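PDB 3AQ1: thermosome subunit from Methanococcoides burtonii, which probably binds and hydrolyses ATP to help unfolded proteins fold, as a group II chaperonin of the TCP-1 family, seen here as an open-state monomer. Local coordinates for residues N146-I151 with A345-G350; I353-V358 with P448-T453. One frame throughout, in Å; residues are numbered along the deposited sequence.

Contact 1: N146-I151 with A345-G350; sequences NVLENI and ALHVVG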
loop_
_atom_site.group_PDB
_atom_site.type_symbol
_atom_site.label_atom_id
_atom_site.label_comp_id
_atom_site.label_asym_id
_atom_site.label_seq_id
_atom_site.Cartn_x
_atom_site.Cartn_y
_atom_site.Cartn_z
ATOM N N ASN A 146 -3.080 7.440 0.531
ATOM C CA ASN A 146 -1.653 7.497 0.233
ATOM C C ASN A 146 -0.757 7.060 1.391
ATOM O O ASN A 146 -0.257 7.881 2.150
ATOM C CB ASN A 146 -1.251 8.884 -0.255
ATOM C CG ASN A 146 0.227 8.959 -0.638
ATOM O OD1 ASN A 146 0.985 7.994 -0.447
ATOM N ND2 ASN A 146 0.645 10.109 -1.179
ATOM N N VAL A 147 -0.534 5.759 1.502
ATOM C CA VAL A 147 0.256 5.213 2.597
ATOM C C VAL A 147 1.755 5.561 2.532
ATOM O O VAL A 147 2.355 5.896 3.543
ATOM C CB VAL A 147 0.016 3.697 2.725
ATOM C CG1 VAL A 147 0.746 3.126 3.931
ATOM C CG2 VAL A 147 -1.483 3.438 2.842
ATOM N N LEU A 148 2.352 5.516 1.349
ATOM C CA LEU A 148 3.777 5.822 1.209
ATOM C C LEU A 148 4.189 7.183 1.789
ATOM O O LEU A 148 5.212 7.287 2.460
ATOM C CB LEU A 148 4.209 5.727 -0.263
ATOM C CG LEU A 148 3.866 4.414 -0.980
ATOM C CD1 LEU A 148 4.098 4.519 -2.485
ATOM C CD2 LEU A 148 4.632 3.220 -0.390
ATOM N N GLU A 149 3.391 8.214 1.525
ATOM C CA GLU A 149 3.729 9.591 1.896
ATOM C C GLU A 149 3.037 10.080 3.176
ATOM O O GLU A 149 3.586 10.886 3.927
ATOM C CB GLU A 149 3.362 10.549 0.756
ATOM C CG GLU A 149 4.098 10.314 -0.557
ATOM C CD GLU A 149 3.682 11.294 -1.647
ATOM O OE1 GLU A 149 2.964 12.271 -1.345
ATOM O OE2 GLU A 149 4.072 11.085 -2.811
ATOM N N ASN A 150 1.821 9.609 3.404
ATOM C CA ASN A 150 1.038 10.055 4.541
ATOM C C ASN A 150 1.217 9.251 5.830
ATOM O O ASN A 150 0.737 9.661 6.879
ATOM C CB ASN A 150 -0.439 10.117 4.160
ATOM C CG ASN A 150 -0.776 11.361 3.360
ATOM O OD1 ASN A 150 -0.121 12.391 3.501
ATOM N ND2 ASN A 150 -1.803 11.272 2.524
ATOM N N ILE A 151 1.891 8.105 5.768
ATOM C CA ILE A 151 2.219 7.402 7.002
ATOM C C ILE A 151 3.704 7.113 7.153
ATOM O O ILE A 151 4.331 6.542 6.283
ATOM C CB ILE A 151 1.378 6.137 7.185
ATOM C CG1 ILE A 151 -0.097 6.529 7.292
ATOM C CG2 ILE A 151 1.823 5.374 8.425
ATOM C CD1 ILE A 151 -1.032 5.389 7.547
ATOM N N ALA A 345 -0.021 -4.585 6.284
ATOM C CA ALA A 345 -1.431 -4.379 6.596
ATOM C C ALA A 345 -1.921 -3.002 6.155
ATOM O O ALA A 345 -3.014 -2.882 5.611
ATOM C CB ALA A 345 -1.697 -4.600 8.065
ATOM N N LEU A 346 -1.115 -1.969 6.398
ATOM C CA LEU A 346 -1.467 -0.614 5.986
ATOM C C LEU A 346 -1.796 -0.595 4.493
ATOM O O LEU A 346 -2.854 -0.119 4.096
ATOM C CB LEU A 346 -0.342 0.385 6.313
ATOM C CG LEU A 346 -0.176 0.797 7.782
ATOM C CD1 LEU A 346 1.184 1.402 8.053
ATOM C CD2 LEU A 346 -1.273 1.718 8.240
ATOM N N HIS A 347 -0.900 -1.146 3.681
ATOM C CA HIS A 347 -1.078 -1.220 2.229
ATOM C C HIS A 347 -2.326 -1.974 1.788
ATOM O O HIS A 347 -3.108 -1.451 0.996
ATOM C CB HIS A 347 0.164 -1.811 1.561
ATOM C CG HIS A 347 1.302 -0.840 1.457
ATOM N ND1 HIS A 347 1.538 -0.088 0.325
ATOM C CD2 HIS A 347 2.254 -0.479 2.352
ATOM C CE1 HIS A 347 2.596 0.679 0.524
ATOM N NE2 HIS A 347 3.048 0.463 1.747
ATOM N N VAL A 348 -2.511 -3.192 2.294
ATOM C CA VAL A 348 -3.684 -3.987 1.941
ATOM C C VAL A 348 -4.968 -3.221 2.253
ATOM O O VAL A 348 -5.863 -3.113 1.419
ATOM C CB VAL A 348 -3.719 -5.361 2.658
ATOM C CG1 VAL A 348 -4.874 -6.178 2.136
ATOM C CG2 VAL A 348 -2.426 -6.110 2.434
ATOM N N VAL A 349 -5.064 -2.689 3.457
ATOM C CA VAL A 349 -6.232 -1.898 3.816
ATOM C C VAL A 349 -6.400 -0.642 2.933
ATOM O O VAL A 349 -7.508 -0.326 2.483
ATOM C CB VAL A 349 -6.200 -1.537 5.294
ATOM C CG1 VAL A 349 -7.433 -0.714 5.669
ATOM C CG2 VAL A 349 -6.126 -2.811 6.109
ATOM N N GLY A 350 -5.299 0.061 2.679
ATOM C CA GLY A 350 -5.321 1.190 1.769
ATOM C C GLY A 350 -5.890 0.810 0.416
ATOM O O GLY A 350 -6.830 1.425 -0.080
#

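Contact 2: I353-V358 with P448-T453; sequences IEDGKV and PLRIKT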
loop_
_atom_site.group_PDB
_atom_site.type_symbol
_atom_site.label_atom_id
_atom_site.label_comp_id
_atom_site.label_asym_id
_atom_site.label_seq_id
_atom_site.Cartn_x
_atom_site.Cartn_y
_atom_site.Cartn_z
ATOM N N ILE A 353 -9.624 -0.090 0.515
ATOM C CA ILE A 353 -10.446 1.104 0.677
ATOM C C ILE A 353 -10.532 1.874 -0.639
ATOM O O ILE A 353 -11.584 2.391 -1.006
ATOM C CB ILE A 353 -9.921 2.007 1.814
ATOM C CG1 ILE A 353 -10.212 1.358 3.167
ATOM C CG2 ILE A 353 -10.546 3.407 1.744
ATOM C CD1 ILE A 353 -9.768 2.167 4.344
ATOM N N GLU A 354 -9.424 1.931 -1.365
ATOM C CA GLU A 354 -9.436 2.570 -2.673
ATOM C C GLU A 354 -10.354 1.836 -3.662
ATOM O O GLU A 354 -11.238 2.458 -4.255
ATOM C CB GLU A 354 -8.013 2.726 -3.224
ATOM C CG GLU A 354 -7.241 3.852 -2.566
ATOM C CD GLU A 354 -5.815 3.981 -3.074
ATOM O OE1 GLU A 354 -5.217 2.955 -3.478
ATOM O OE2 GLU A 354 -5.286 5.116 -3.056
ATOM N N ASP A 355 -10.155 0.524 -3.824
ATOM C CA ASP A 355 -10.999 -0.282 -4.709
ATOM C C ASP A 355 -12.465 -0.164 -4.307
ATOM O O ASP A 355 -13.349 -0.181 -5.163
ATOM C CB ASP A 355 -10.621 -1.770 -4.663
ATOM C CG ASP A 355 -9.274 -2.081 -5.316
ATOM O OD1 ASP A 355 -8.756 -1.251 -6.099
ATOM O OD2 ASP A 355 -8.743 -3.183 -5.036
ATOM N N GLY A 356 -12.719 -0.061 -3.003
ATOM C CA GLY A 356 -14.077 -0.075 -2.481
ATOM C C GLY A 356 -14.668 -1.475 -2.472
ATOM O O GLY A 356 -15.814 -1.679 -2.057
ATOM N N LYS A 357 -13.880 -2.447 -2.937
ATOM C CA LYS A 357 -14.339 -3.819 -3.080
ATOM C C LYS A 357 -13.196 -4.797 -2.852
ATOM O O LYS A 357 -12.032 -4.487 -3.126
ATOM C CB LYS A 357 -14.951 -4.033 -4.468
ATOM C CG LYS A 357 -15.612 -2.771 -5.044
ATOM C CD LYS A 357 -16.790 -3.078 -5.957
ATOM C CE LYS A 357 -17.175 -1.870 -6.799
ATOM N NZ LYS A 357 -16.122 -1.539 -7.807
ATOM N N VAL A 358 -13.527 -5.970 -2.318
ATOM C CA VAL A 358 -12.568 -7.062 -2.245
ATOM C C VAL A 358 -13.173 -8.319 -2.838
ATOM O O VAL A 358 -14.399 -8.468 -2.893
ATOM C CB VAL A 358 -12.154 -7.391 -0.811
ATOM C CG1 VAL A 358 -11.699 -6.152 -0.103
ATOM C CG2 VAL A 358 -13.312 -8.027 -0.079
ATOM N N PRO A 448 -7.391 -8.384 -3.231
ATOM C CA PRO A 448 -7.887 -7.073 -3.647
ATOM C C PRO A 448 -8.437 -7.154 -5.061
ATOM O O PRO A 448 -7.835 -7.830 -5.894
ATOM C CB PRO A 448 -6.627 -6.205 -3.646
ATOM C CG PRO A 448 -5.543 -7.046 -3.032
ATOM C CD PRO A 448 -5.927 -8.456 -3.279
ATOM N N LEU A 449 -9.556 -6.484 -5.329
ATOM C CA LEU A 449 -10.104 -6.454 -6.680
ATOM C C LEU A 449 -9.064 -6.067 -7.740
ATOM O O LEU A 449 -8.970 -6.708 -8.783
ATOM C CB LEU A 449 -11.303 -5.509 -6.772
ATOM C CG LEU A 449 -11.971 -5.505 -8.153
ATOM C CD1 LEU A 449 -12.521 -6.873 -8.469
ATOM C CD2 LEU A 449 -13.069 -4.480 -8.235
ATOM N N ARG A 450 -8.283 -5.020 -7.485
ATOM C CA ARG A 450 -7.360 -4.527 -8.510
ATOM C C ARG A 450 -6.347 -5.585 -8.966
ATOM O O ARG A 450 -5.994 -5.651 -10.141
ATOM C CB ARG A 450 -6.668 -3.220 -8.088
ATOM C CG ARG A 450 -5.406 -3.392 -7.256
ATOM C CD ARG A 450 -4.733 -2.050 -6.978
ATOM N NE ARG A 450 -5.710 -1.009 -6.684
ATOM C CZ ARG A 450 -5.457 0.059 -5.941
ATOM N NH1 ARG A 450 -4.259 0.231 -5.415
ATOM N NH2 ARG A 450 -6.406 0.952 -5.715
ATOM N N ILE A 451 -5.892 -6.426 -8.052
ATOM C CA ILE A 451 -4.986 -7.499 -8.435
ATOM C C ILE A 451 -5.717 -8.503 -9.319
ATOM O O ILE A 451 -5.229 -8.890 -10.377
ATOM C CB ILE A 451 -4.377 -8.210 -7.208
ATOM C CG1 ILE A 451 -3.345 -7.300 -6.533
ATOM C CG2 ILE A 451 -3.746 -9.531 -7.609
ATOM C CD1 ILE A 451 -2.301 -6.732 -7.487
ATOM N N LYS A 452 -6.902 -8.918 -8.893
ATOM C CA LYS A 452 -7.641 -9.883 -9.672
ATOM C C LYS A 452 -7.885 -9.396 -11.121
ATOM O O LYS A 452 -7.738 -10.179 -12.063
ATOM C CB LYS A 452 -8.944 -10.267 -8.968
ATOM C CG LYS A 452 -9.556 -11.534 -9.504
ATOM C CD LYS A 452 -8.576 -12.716 -9.394
ATOM C CE LYS A 452 -8.408 -13.183 -7.952
ATOM N NZ LYS A 452 -7.489 -14.348 -7.854
ATOM N N THR A 453 -8.240 -8.117 -11.306
ATOM C CA THR A 453 -8.510 -7.610 -12.652
ATOM C C THR A 453 -7.232 -7.314 -13.410
ATOM O O THR A 453 -7.200 -7.419 -14.627
ATOM C CB THR A 453 -9.396 -6.341 -12.688
ATOM O OG1 THR A 453 -8.729 -5.247 -12.041
ATOM C CG2 THR A 453 -10.740 -6.592 -12.036
#

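Contact 1: N146-I151 with A345-G350
Val147, Leu148 and Ile151 press onto Leu346 and His347, an example of a short, N-capped helical turn docking against a long helix. The turn, 147-150, leads into strand 151-157, and its support is helix 332-355; both belong to the intermediate domain, which in group II chaperonins lies between the equatorial and apical domains.

The apolar part of the interface is centred on Leu346. Val147 sends CG1 to Leu346 CB at 3.8 Å, while its other methyl, CG2, lies 4.0 Å from the backbone atom Leu346 O. One helical turn further on, Ile151 meets the far end of the same leucine branch by branch: CD1 approaches Leu346 CD2 at 3.7 Å, and CG2 stands 4.0 Å from Leu346 CD1. Ala131 of helix 121-132 touches both Ile151 and Leu346, so helix 121-132 flanks this buried patch.

The aromatic part involves one face and one edge of the His347 imidazole. Val147 reaches it too, because CG1 is anti to the backbone N (chi1 -175°) and is thereby carried over one ring face, near the rim and 4.1 Å from His347 NE2. Leu148, at the more exposed border, approaches from a different direction, placing CD2 at the ring edge and in its plane, 3.4 Å from His347 CE1.

The polar bonds lie away from the interface: one ties the turn to a strand, the other caps it. Asn150 shares backbone hydrogen bonding with Val323, tying the end of the turn to strand 323-329. At its start, Asn146 is the N-cap: Glu149 N gives a nearly straight hydrogen bond (162°) of 3.1 Å to Asn146 OD1, with the donor 50° above the plane of the side-chain carbonyl.

Contact 2: I353-V358 with P448-T453
The guanidinium of Arg450 is approached by two carboxylates in different ways. Glu354 OE1 sits at its edge, in the plane, whereas Asp355 OD1 comes in obliquely. Neither carboxylate lies flat with the guanidinium: the planes differ by 42° for Glu354 and by 74° for Asp355.

This is a small salt-bridge network in which each acid uses one oxygen to span two nitrogens. Glu354 OE1 receives Arg450 NH2 at 3.2 Å from above its carboxylate plane, supplemented by a long, weak bond from Arg450 NH1. Asp355 OD1 takes Arg450 NE at 3.1 Å and Arg450 NH2 at 3.2 Å, both weak because the N-H groups point well off the oxygen. Arg450 can fold back to them because its CG stands between the backbone N and the carbonyl carbon (chi1 86°) and the chain bends again at chi3.

The aspartate also grips the backbone. Asp355 OD2 accepts a hydrogen bond of 3.1 Å from Arg450 N, nearly straight at the N-H but arriving from above the carboxylate plane, in the first turn of helix 449-467, where the helix dipole would probably favour a negative charge. Glu354 has a second partner, OE2 being hydrogen-bonded to Val145 N.

Beside the charges, Leu449 packs against the backbone and the root of Lys357: CB lies 3.9 Å from Lys357 O, and CD2 lies 4.2 Å from Lys357 CB. Lys357 NZ itself pairs with Glu90 of helix 71-92, which also touches Leu449.

Val358 and Pro448 form an antiparallel, non-hydrogen-bonded pair, their CA atoms 4.9 Å apart. The contact thus joins the end of helix 332-355 to the start of helix 449-467 and includes one edge pairing of a three-stranded antiparallel sheet whose middle strand, 357-360, lies between 94-95 and 446-448.

Helix 332-355 illustrates how one long element can serve two different interfaces in succession. Contact 1 uses residues 345-350 for a mostly apolar face; contact 2 begins at Ile353, where the helix is about to end, and adds a salt-bridge network and a strand pair. Their centres are about 14 Å apart, with contact 1 about 4 Å from the centre of the chain and contact 2 about 12 Å. The two segments follow each other in the helix, its last turn running from Gly350 into Glu354, with no other touch between the contacts. Glu354 OE2 is, however, hydrogen-bonded to Val145 N, just before Asn146. The helix thus bridges the turn leading into strand 151-157 and the start of helix 449-467.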